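Cg9734-pa (Drosophila melanogaster, PDB 2BK9) binds heme with two axial histidine ligands and probably carries oxygen, with a possible peroxidase activity. Local coordinates at residues S3-L8 and A128-K133; E83-I88 and D136-I141; S105-K110 and I141-I146. The protein carries 1 engineered substitution. One frame throughout, in Å; residues are numbered along the deposited sequence. Where two conformers were deposited one is given.

Contact 1 of 3, residues S3-L8 and A128-K133; sequences SDEVQL and AATWAK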
loop_
_atom_site.group_PDB
_atom_site.type_symbol
_atom_site.label_atom_id
_atom_site.label_comp_id
_atom_site.label_asym_id
_atom_site.label_seq_id
_atom_site.Cartn_x
_atom_site.Cartn_y
_atom_site.Cartn_z
ATOM N N SER A 3 2.338 -22.406 -2.163
ATOM C CA SER A 3 2.308 -22.102 -3.573
ATOM C C SER A 3 0.897 -21.687 -4.014
ATOM O O SER A 3 0.762 -20.820 -4.907
ATOM C CB SER A 3 2.876 -23.289 -4.373
ATOM O OG SER A 3 4.278 -23.434 -4.138
ATOM N N ASP A 4 -0.134 -22.273 -3.406
ATOM C CA ASP A 4 -1.505 -21.874 -3.691
ATOM C C ASP A 4 -1.721 -20.396 -3.334
ATOM O O ASP A 4 -2.379 -19.678 -4.057
ATOM C CB ASP A 4 -2.534 -22.775 -2.974
ATOM C CG ASP A 4 -2.568 -24.186 -3.515
ATOM O OD1 ASP A 4 -2.510 -24.377 -4.726
ATOM O OD2 ASP A 4 -2.649 -25.169 -2.765
ATOM N N GLU A 5 -1.182 -19.955 -2.221
ATOM C CA GLU A 5 -1.382 -18.610 -1.744
ATOM C C GLU A 5 -0.697 -17.601 -2.682
ATOM O O GLU A 5 -1.247 -16.539 -2.981
ATOM C CB GLU A 5 -0.890 -18.499 -0.327
ATOM C CG GLU A 5 -1.798 -19.200 0.670
ATOM C CD GLU A 5 -1.196 -19.308 2.063
ATOM O OE1 GLU A 5 0.023 -19.441 2.234
ATOM O OE2 GLU A 5 -1.952 -19.240 3.026
ATOM N N VAL A 6 0.517 -17.887 -3.086
ATOM C CA VAL A 6 1.193 -17.023 -4.046
ATOM C C VAL A 6 0.390 -16.882 -5.310
ATOM O O VAL A 6 0.215 -15.790 -5.840
ATOM C CB VAL A 6 2.585 -17.553 -4.358
ATOM C CG1 VAL A 6 3.201 -16.816 -5.504
ATOM C CG2 VAL A 6 3.454 -17.493 -3.089
ATOM N N GLN A 7 -0.092 -17.995 -5.830
ATOM C CA GLN A 7 -0.855 -17.966 -7.062
ATOM C C GLN A 7 -2.124 -17.167 -6.875
ATOM O O GLN A 7 -2.544 -16.438 -7.766
ATOM C CB GLN A 7 -1.148 -19.411 -7.520
ATOM C CG GLN A 7 -1.999 -19.518 -8.743
ATOM C CD GLN A 7 -1.332 -19.083 -10.067
ATOM O OE1 GLN A 7 -0.228 -18.571 -10.097
ATOM N NE2 GLN A 7 -2.046 -19.298 -11.183
ATOM N N LEU A 8 -2.791 -17.336 -5.749
ATOM C CA LEU A 8 -4.008 -16.590 -5.482
ATOM C C LEU A 8 -3.753 -15.081 -5.486
ATOM O O LEU A 8 -4.514 -14.318 -6.052
ATOM C CB LEU A 8 -4.581 -17.083 -4.155
ATOM C CG LEU A 8 -5.943 -16.545 -3.741
ATOM C CD1 LEU A 8 -5.766 -15.127 -3.052
ATOM C CD2 LEU A 8 -6.973 -16.606 -4.933
ATOM N N ALA A 128 -8.917 -12.900 1.391
ATOM C CA ALA A 128 -8.546 -11.643 2.046
ATOM C C ALA A 128 -7.487 -11.896 3.105
ATOM O O ALA A 128 -6.568 -11.093 3.273
ATOM C CB ALA A 128 -9.738 -10.965 2.641
ATOM N N ALA A 129 -7.577 -13.018 3.840
ATOM C CA ALA A 129 -6.585 -13.352 4.816
ATOM C C ALA A 129 -5.227 -13.594 4.193
ATOM O O ALA A 129 -4.206 -13.206 4.763
ATOM C CB ALA A 129 -7.029 -14.554 5.625
ATOM N N THR A 130 -5.190 -14.198 3.024
ATOM C CA THR A 130 -3.924 -14.416 2.334
ATOM C C THR A 130 -3.283 -13.066 1.991
ATOM O O THR A 130 -2.102 -12.876 2.187
ATOM C CB THR A 130 -4.158 -15.261 1.081
ATOM O OG1 THR A 130 -4.702 -16.529 1.495
ATOM C CG2 THR A 130 -2.904 -15.483 0.301
ATOM N N TRP A 131 -4.099 -12.151 1.468
ATOM C CA TRP A 131 -3.626 -10.802 1.203
ATOM C C TRP A 131 -3.127 -10.116 2.480
ATOM O O TRP A 131 -2.097 -9.441 2.469
ATOM C CB TRP A 131 -4.704 -9.962 0.529
ATOM C CG TRP A 131 -4.728 -10.112 -0.943
ATOM C CD1 TRP A 131 -5.450 -11.005 -1.665
ATOM C CD2 TRP A 131 -3.925 -9.417 -1.875
ATOM N NE1 TRP A 131 -5.181 -10.871 -3.008
ATOM C CE2 TRP A 131 -4.257 -9.895 -3.163
ATOM C CE3 TRP A 131 -2.965 -8.414 -1.752
ATOM C CZ2 TRP A 131 -3.668 -9.395 -4.292
ATOM C CZ3 TRP A 131 -2.382 -7.917 -2.884
ATOM C CH2 TRP A 131 -2.753 -8.399 -4.140
ATOM N N ALA A 132 -3.862 -10.249 3.577
ATOM C CA ALA A 132 -3.442 -9.637 4.821
ATOM C C ALA A 132 -2.112 -10.207 5.290
ATOM O O ALA A 132 -1.333 -9.470 5.907
ATOM C CB ALA A 132 -4.485 -9.782 5.882
ATOM N N LYS A 133 -1.839 -11.480 5.018
ATOM C CA LYS A 133 -0.529 -12.043 5.352
ATOM C C LYS A 133 0.600 -11.364 4.575
ATOM O O LYS A 133 1.662 -11.075 5.151
ATOM C CB LYS A 133 -0.564 -13.518 5.051
ATOM C CG LYS A 133 0.622 -14.303 5.447
ATOM C CD LYS A 133 0.378 -15.802 5.451
ATOM C CE LYS A 133 -0.823 -16.344 4.770
ATOM N NZ LYS A 133 -1.915 -16.842 5.653
#

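Contact 2 of 3, residues E83-I88 and D136-I141; sequences EKLDEI and DHVYAI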
loop_
_atom_site.group_PDB
_atom_site.type_symbol
_atom_site.label_atom_id
_atom_site.label_comp_id
_atom_site.label_asym_id
_atom_site.label_seq_id
_atom_site.Cartn_x
_atom_site.Cartn_y
_atom_site.Cartn_z
ATOM N N GLU A 83 14.475 -11.382 0.424
ATOM C CA GLU A 83 15.493 -10.351 0.245
ATOM C C GLU A 83 14.957 -9.169 -0.563
ATOM O O GLU A 83 15.181 -8.012 -0.227
ATOM C CB GLU A 83 16.711 -10.949 -0.461
ATOM C CG GLU A 83 17.430 -12.022 0.328
ATOM C CD GLU A 83 16.937 -13.467 0.157
ATOM O OE1 GLU A 83 15.786 -13.736 -0.235
ATOM O OE2 GLU A 83 17.769 -14.377 0.421
ATOM N N LYS A 84 14.281 -9.482 -1.661
ATOM C CA LYS A 84 13.787 -8.424 -2.514
ATOM C C LYS A 84 12.676 -7.633 -1.839
ATOM O O LYS A 84 12.626 -6.395 -1.973
ATOM C CB LYS A 84 13.315 -9.002 -3.834
ATOM C CG LYS A 84 14.438 -9.465 -4.745
ATOM C CD LYS A 84 13.938 -10.227 -5.967
ATOM C CE LYS A 84 15.075 -10.607 -6.915
ATOM N NZ LYS A 84 15.788 -9.501 -7.510
ATOM N N LEU A 85 11.810 -8.298 -1.078
ATOM C CA LEU A 85 10.791 -7.575 -0.305
ATOM C C LEU A 85 11.423 -6.675 0.742
ATOM O O LEU A 85 11.013 -5.543 0.962
ATOM C CB LEU A 85 9.798 -8.527 0.336
ATOM C CG LEU A 85 8.896 -9.293 -0.616
ATOM C CD1 LEU A 85 8.132 -10.353 0.121
ATOM C CD2 LEU A 85 7.945 -8.348 -1.337
ATOM N N ASP A 86 12.437 -7.196 1.431
ATOM C CA ASP A 86 13.108 -6.407 2.445
ATOM C C ASP A 86 13.703 -5.157 1.797
ATOM O O ASP A 86 13.626 -4.050 2.365
ATOM C CB ASP A 86 14.177 -7.197 3.163
ATOM C CG ASP A 86 14.691 -6.438 4.346
ATOM O OD1 ASP A 86 14.064 -6.409 5.389
ATOM O OD2 ASP A 86 15.739 -5.799 4.276
ATOM N N GLU A 87 14.315 -5.307 0.626
ATOM C CA GLU A 87 14.879 -4.171 -0.067
ATOM C C GLU A 87 13.804 -3.159 -0.421
ATOM O O GLU A 87 13.968 -1.972 -0.175
ATOM C CB GLU A 87 15.621 -4.659 -1.307
ATOM C CG GLU A 87 16.194 -3.526 -2.074
ATOM C CD GLU A 87 16.847 -3.917 -3.390
ATOM O OE1 GLU A 87 16.750 -5.095 -3.867
ATOM O OE2 GLU A 87 17.456 -3.020 -4.009
ATOM N N ILE A 88 12.756 -3.605 -1.088
ATOM C CA ILE A 88 11.698 -2.712 -1.551
ATOM C C ILE A 88 11.174 -1.892 -0.375
ATOM O O ILE A 88 11.035 -0.671 -0.446
ATOM C CB ILE A 88 10.592 -3.516 -2.231
ATOM C CG1 ILE A 88 11.082 -4.085 -3.587
ATOM C CG2 ILE A 88 9.343 -2.699 -2.389
ATOM C CD1 ILE A 88 10.213 -5.188 -4.131
ATOM N N ASP A 136 0.862 -7.766 6.030
ATOM C CA ASP A 136 1.501 -7.781 7.328
ATOM C C ASP A 136 2.981 -8.034 7.228
ATOM O O ASP A 136 3.777 -7.460 7.978
ATOM C CB ASP A 136 0.868 -8.847 8.206
ATOM C CG ASP A 136 -0.484 -8.485 8.684
ATOM O OD1 ASP A 136 -0.876 -7.295 8.595
ATOM O OD2 ASP A 136 -1.221 -9.366 9.159
ATOM N N HIS A 137 3.409 -8.886 6.310
ATOM C CA HIS A 137 4.823 -9.123 6.094
ATOM C C HIS A 137 5.538 -7.876 5.711
ATOM O O HIS A 137 6.578 -7.510 6.279
ATOM C CB HIS A 137 5.059 -10.227 5.071
ATOM C CG HIS A 137 6.496 -10.547 4.890
ATOM N ND1 HIS A 137 7.173 -11.380 5.745
ATOM C CD2 HIS A 137 7.414 -10.045 4.037
ATOM C CE1 HIS A 137 8.434 -11.447 5.364
ATOM N NE2 HIS A 137 8.617 -10.631 4.340
ATOM N N VAL A 138 4.995 -7.171 4.720
ATOM C CA VAL A 138 5.690 -5.979 4.281
ATOM C C VAL A 138 5.661 -4.878 5.348
ATOM O O VAL A 138 6.606 -4.134 5.480
ATOM C CB VAL A 138 5.303 -5.505 2.857
ATOM C CG1 VAL A 138 5.469 -6.634 1.875
ATOM C CG2 VAL A 138 3.977 -4.985 2.815
ATOM N N TYR A 139 4.594 -4.811 6.119
ATOM C CA TYR A 139 4.529 -3.857 7.252
ATOM C C TYR A 139 5.558 -4.185 8.316
ATOM O O TYR A 139 6.098 -3.258 8.948
ATOM C CB TYR A 139 3.124 -3.806 7.839
ATOM C CG TYR A 139 2.302 -2.741 7.192
ATOM C CD1 TYR A 139 2.193 -2.603 5.802
ATOM C CD2 TYR A 139 1.629 -1.813 7.948
ATOM C CE1 TYR A 139 1.466 -1.613 5.193
ATOM C CE2 TYR A 139 0.884 -0.784 7.319
ATOM C CZ TYR A 139 0.860 -0.675 5.948
ATOM O OH TYR A 139 0.156 0.315 5.310
ATOM N N ALA A 140 5.849 -5.465 8.542
ATOM C CA ALA A 140 6.944 -5.835 9.453
ATOM C C ALA A 140 8.242 -5.199 8.990
ATOM O O ALA A 140 9.017 -4.719 9.805
ATOM N N ILE A 141 8.473 -5.185 7.677
ATOM C CA ILE A 141 9.664 -4.618 7.129
ATOM C C ILE A 141 9.697 -3.103 7.358
ATOM O O ILE A 141 10.711 -2.532 7.816
ATOM C CB ILE A 141 9.812 -4.952 5.649
ATOM C CG1 ILE A 141 9.902 -6.462 5.399
ATOM C CG2 ILE A 141 11.020 -4.195 5.098
ATOM C CD1 ILE A 141 9.667 -6.891 3.967
#

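Contact 3 of 3, residues S105-K110 and I141-I146; sequences SYNQLK and IIFKAI. With HEM (protoporphyrin IX containing Fe), chain B.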
loop_
_atom_site.group_PDB
_atom_site.type_symbol
_atom_site.label_atom_id
_atom_site.label_comp_id
_atom_site.label_asym_id
_atom_site.label_seq_id
_atom_site.Cartn_x
_atom_site.Cartn_y
_atom_site.Cartn_z
ATOM N N SER A 105 -0.374 6.134 10.934
ATOM C CA SER A 105 -0.691 6.494 9.567
ATOM C C SER A 105 -0.550 5.309 8.619
ATOM O O SER A 105 -1.425 5.056 7.793
ATOM C CB SER A 105 0.226 7.630 9.143
ATOM O OG SER A 105 0.011 8.045 7.839
ATOM N N TYR A 106 0.548 4.564 8.691
ATOM C CA TYR A 106 0.679 3.355 7.920
ATOM C C TYR A 106 -0.472 2.379 8.196
ATOM O O TYR A 106 -1.022 1.785 7.264
ATOM C CB TYR A 106 1.996 2.653 8.157
ATOM C CG TYR A 106 3.169 3.237 7.403
ATOM C CD1 TYR A 106 3.286 3.104 6.032
ATOM C CD2 TYR A 106 4.185 3.882 8.092
ATOM C CE1 TYR A 106 4.365 3.572 5.337
ATOM C CE2 TYR A 106 5.291 4.352 7.404
ATOM C CZ TYR A 106 5.396 4.175 6.036
ATOM O OH TYR A 106 6.489 4.599 5.347
ATOM N N ASN A 107 -0.832 2.182 9.452
ATOM C CA ASN A 107 -1.906 1.250 9.796
ATOM C C ASN A 107 -3.256 1.742 9.277
ATOM O O ASN A 107 -4.087 0.931 8.859
ATOM C CB ASN A 107 -1.913 0.971 11.286
ATOM C CG ASN A 107 -0.817 0.035 11.692
ATOM O OD1 ASN A 107 -0.412 -0.849 10.929
ATOM N ND2 ASN A 107 -0.292 0.228 12.914
ATOM N N GLN A 108 -3.469 3.055 9.245
ATOM C CA GLN A 108 -4.631 3.640 8.608
ATOM C C GLN A 108 -4.684 3.234 7.124
ATOM O O GLN A 108 -5.712 2.784 6.613
ATOM C CB GLN A 108 -4.600 5.176 8.764
ATOM C CG GLN A 108 -4.935 5.641 10.152
ATOM C CD GLN A 108 -4.640 7.114 10.366
ATOM O OE1 GLN A 108 -3.929 7.739 9.584
ATOM N NE2 GLN A 108 -5.184 7.675 11.428
ATOM N N LEU A 109 -3.564 3.370 6.420
ATOM C CA LEU A 109 -3.520 3.013 5.022
ATOM C C LEU A 109 -3.708 1.517 4.826
ATOM O O LEU A 109 -4.325 1.092 3.848
ATOM C CB LEU A 109 -2.191 3.483 4.395
ATOM C CG LEU A 109 -2.114 3.300 2.883
ATOM C CD1 LEU A 109 -3.090 4.139 2.126
ATOM C CD2 LEU A 109 -0.716 3.568 2.367
ATOM N N LYS A 110 -3.171 0.738 5.741
ATOM C CA LYS A 110 -3.216 -0.727 5.622
ATOM C C LYS A 110 -4.651 -1.226 5.499
ATOM O O LYS A 110 -4.987 -2.040 4.630
ATOM C CB LYS A 110 -2.561 -1.366 6.851
ATOM C CG LYS A 110 -2.446 -2.855 6.898
ATOM C CD LYS A 110 -1.855 -3.291 8.292
ATOM C CE LYS A 110 -1.210 -4.651 8.311
ATOM N NZ LYS A 110 -1.035 -5.026 9.746
ATOM N N ILE A 141 8.473 -5.185 7.677
ATOM C CA ILE A 141 9.664 -4.618 7.129
ATOM C C ILE A 141 9.697 -3.103 7.358
ATOM O O ILE A 141 10.711 -2.532 7.816
ATOM C CB ILE A 141 9.812 -4.952 5.649
ATOM C CG1 ILE A 141 9.902 -6.462 5.399
ATOM C CG2 ILE A 141 11.020 -4.195 5.098
ATOM C CD1 ILE A 141 9.667 -6.891 3.967
ATOM N N ILE A 142 8.593 -2.419 7.055
ATOM C CA ILE A 142 8.532 -0.988 7.290
ATOM C C ILE A 142 8.841 -0.691 8.747
ATOM O O ILE A 142 9.591 0.228 9.112
ATOM C CB ILE A 142 7.126 -0.424 6.930
ATOM C CG1 ILE A 142 6.804 -0.650 5.435
ATOM C CG2 ILE A 142 7.040 1.082 7.284
ATOM C CD1 ILE A 142 5.410 -0.233 5.116
ATOM N N PHE A 143 8.181 -1.430 9.629
ATOM C CA PHE A 143 8.160 -1.055 11.051
ATOM C C PHE A 143 9.452 -1.365 11.789
ATOM O O PHE A 143 9.689 -0.789 12.853
ATOM C CB PHE A 143 6.965 -1.694 11.757
ATOM C CG PHE A 143 5.632 -1.076 11.419
ATOM C CD1 PHE A 143 5.458 -0.109 10.457
ATOM C CD2 PHE A 143 4.534 -1.491 12.101
ATOM C CE1 PHE A 143 4.213 0.460 10.204
ATOM C CE2 PHE A 143 3.295 -0.954 11.812
ATOM C CZ PHE A 143 3.129 0.003 10.869
ATOM N N LYS A 144 10.325 -2.170 11.204
ATOM C CA LYS A 144 11.666 -2.335 11.774
ATOM C C LYS A 144 12.602 -1.233 11.313
ATOM O O LYS A 144 13.766 -1.274 11.677
ATOM C CB LYS A 144 12.245 -3.760 11.562
ATOM C CG LYS A 144 12.568 -4.116 10.160
ATOM C CD LYS A 144 13.206 -5.503 10.103
ATOM C CE LYS A 144 13.439 -6.063 8.673
ATOM N NZ LYS A 144 14.365 -5.222 7.878
ATOM N N ALA A 145 12.128 -0.259 10.528
ATOM C CA ALA A 145 12.945 0.834 10.077
ATOM C C ALA A 145 12.584 2.199 10.686
ATOM O O ALA A 145 13.305 3.164 10.422
ATOM C CB ALA A 145 12.889 0.938 8.563
ATOM N N ILE A 146 11.499 2.304 11.465
ATOM C CA ILE A 146 11.031 3.573 12.012
ATOM C C ILE A 146 10.578 3.384 13.429
ATOM O O ILE A 146 10.245 2.293 13.866
ATOM C CB ILE A 146 9.896 4.189 11.154
ATOM C CG1 ILE A 146 8.724 3.203 10.988
ATOM C CG2 ILE A 146 10.433 4.654 9.817
ATOM C CD1 ILE A 146 7.485 3.864 10.493
HETATM C CHA HEM B . 6.190 9.901 -1.142
HETATM C CHB HEM B . 5.288 5.210 -1.694
HETATM C CHC HEM B . 2.472 5.408 2.143
HETATM C CHD HEM B . 3.001 10.140 2.422
HETATM C C1A HEM B . 6.234 8.599 -1.567
HETATM C C2A HEM B . 7.164 8.072 -2.567
HETATM C C3A HEM B . 6.940 6.747 -2.724
HETATM C C4A HEM B . 5.841 6.445 -1.853
HETATM C CMA HEM B . 7.617 5.696 -3.624
HETATM C CAA HEM B . 8.218 8.929 -3.277
HETATM C CBA HEM B . 9.411 9.193 -2.358
HETATM C CGA HEM B . 10.320 10.142 -3.093
HETATM O O1A HEM B . 10.041 11.378 -3.114
HETATM O O2A HEM B . 11.326 9.673 -3.649
HETATM C C1B HEM B . 4.385 4.849 -0.722
HETATM C C2B HEM B . 3.966 3.498 -0.476
HETATM C C3B HEM B . 3.172 3.557 0.610
HETATM C C4B HEM B . 3.139 4.910 1.078
HETATM C CMB HEM B . 4.360 2.315 -1.315
HETATM C CAB HEM B . 2.529 2.442 1.341
HETATM C CBB HEM B . 2.075 1.327 0.801
HETATM C C1C HEM B . 2.361 6.693 2.576
HETATM C C2C HEM B . 1.614 7.168 3.736
HETATM C C3C HEM B . 1.705 8.497 3.781
HETATM C C4C HEM B . 2.548 8.891 2.681
HETATM C CMC HEM B . 0.881 6.248 4.710
HETATM C CAC HEM B . 1.048 9.370 4.816
HETATM C CBC HEM B . 0.655 10.619 4.677
HETATM C C1D HEM B . 3.894 10.513 1.474
HETATM C C2D HEM B . 4.411 11.806 1.316
HETATM C C3D HEM B . 5.350 11.753 0.250
HETATM C C4D HEM B . 5.362 10.376 -0.164
HETATM C CMD HEM B . 3.994 13.040 2.097
HETATM C CAD HEM B . 6.158 12.913 -0.272
HETATM C CBD HEM B . 5.386 13.729 -1.260
HETATM C CGD HEM B . 6.141 14.909 -1.786
HETATM O O1D HEM B . 5.538 15.749 -2.495
HETATM O O2D HEM B . 7.363 15.023 -1.505
HETATM N NA HEM B . 5.462 7.577 -1.126
HETATM N NB HEM B . 3.865 5.719 0.244
HETATM N NC HEM B . 2.929 7.773 1.951
HETATM N ND HEM B . 4.489 9.651 0.578
HETATM FE FE HEM B . 4.177 7.697 0.379
#

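Contact 1 of 3, residues S3-L8 and A128-K133
Glu5 and Thr130 meet where helices 3-17 and 125-143, the A and H helices of the globin fold, cross almost at a right angle, the segment axes 10.0 Å apart. The close-packed part is apolar. Thr130 turns its methyl toward helix 3-17, CG2 lying anti to the backbone N, and sets it against the aliphatic root of Glu5, with CG2 3.7 Å from Glu5 CB. Its hydroxyl is kept within its own helix by a hydrogen bond to the Ser126 carbonyl, which lets so small a polar residue sit buried in a helix crossing. One turn on, in the conformer given, Leu8 CD1 comes obliquely and more loosely to the pyrrole part of the Trp131 indole, 4.3 Å from NE1, which is hydrogen-bonded to Thr12.

Toward solvent the fit slackens. Lys133, bent at its third and fourth torsions, brings NZ to 3.6 Å from OE2 of Glu5, a long salt bridge between side chains that meet roughly at a right angle. The other carboxylate oxygen, OE1, accepts from the backbone N of Asn2. The chemistry suggests that the Thr130 methyl against the root of Glu5 anchors the crossing, the long charge pair probably adding little.

Contact 2 of 3, residues E83-I88 and D136-I141
Helices 81-96 and 125-143 pack here with their segment axes 9.3 Å apart and inclined at 57°, the CA atoms of Asp86 and Ile141 lying 6.1 Å from each other. Ile141 carries much of the contact. Its longer branch runs in over the backbone of the other helix, where CD1 stands 3.6 Å from the carbonyl O of Leu85 and 4.0 Å from the CB of the same residue. With CG1 beside the backbone N (chi1 -61°), the shorter branch, CG2, is left anti to that N and comes alongside the Asp86 carboxylate, 3.8 Å from OD1. A beta-branched side chain suits this spot because its two arms can touch two successive residues, Leu85 and Asp86.

Leu85 answers with both of its methyls. CD1 meets CD2 of the His137 ring at 4.0 Å, the two side chains crossing at about a right angle, and CD2 leans more loosely on Val138 CG1 at 4.4 Å. The leucine also packs on Ser72 and Val75 of helix 56-75, so it fills the junction of three helices.

Asp86 marks the polar border. Its OD1 forms a salt bridge with Lys144, just beyond the end of helix 125-143, and this leaves the carboxylate paired although hydrocarbon lies against it. His137, at the exposed margin, meets Leu85 obliquely through a ring carbon. Trp89, one turn beyond Leu85 and Asp86, extends the apolar seam by packing on Val138 and Ile141. Such a close, inclined pairing corresponds to the F and H helices of the all-helical globin fold.

Contact 3 of 3, residues S105-K110 and I141-I146
Tyr106 projects from helix 103-120 as the main bump of this contact, and Ile142 at the end of helix 125-143 and Ile146 just beyond it form the hollow that receives it. Over one face of the phenol ring lies the CG2 methyl of Ile142, 3.9 Å from the ring centroid and 19° off the normal, a CH-pi contact displaced toward the rim. The other arm of the isoleucine follows the same ring, with CD1 4.0 Å from Tyr106 CE1. Ile146 comes in obliquely with CD1 3.8 Å from Tyr106 CE2; it belongs to the turn after the helix, so the chain bends back to close the hollow.

Phe143 supplies a second bump. Its flat ring slides past Tyr106 in the opposite direction and abuts the root of the tyrosine by its edge, where CE1 is 3.7 Å from Tyr106 CB. The same edge meets the Asn107 amide, OD1 lying 3.6 Å from Phe143 CZ, with the amide and ring planes 74° apart. A thin ring suits the place because its edge can abut the root of Tyr106 and the Asn107 amide together, and Tyr139 also packs against it. With CG beside the backbone N (chi1 -80°), the Tyr106 ring is directed between helix 125-143 and the heme edge, close to the axial ligand His96.

With an alanine in place of Tyr106, the Ile142 and Ile146 methyls would probably lose the ring they pack on, and a gap is likely to open near His96. The helix that carries Tyr106 reaches the porphyrin through Ser105 and Leu109, with Leu109 CD2 3.6 Å from HEM CAB. Packing of this kind, between the G and H helices on the proximal side of the heme, belongs to the wall of the globin heme pocket.

In the fold
Helix 125-143 runs through all three contacts, meeting the N-terminal helix in contact 1, helix 81-96 in contact 2 and helix 103-120 in contact 3. Contact 1 lies farthest from the chain centre, about 16 Å by centres, and is partly buried, with a charged pair spanning its margin. Contacts 2 and 3 are buried and mainly apolar, share Ile141, and touch each other: Asp136 forms a salt bridge with Lys110, and the Tyr139 hydroxyl probably bonds to the Tyr106 carbonyl. Aliphatic side chains dominate contact 2, whereas aromatic rings do more of the work in contact 3, beside the heme.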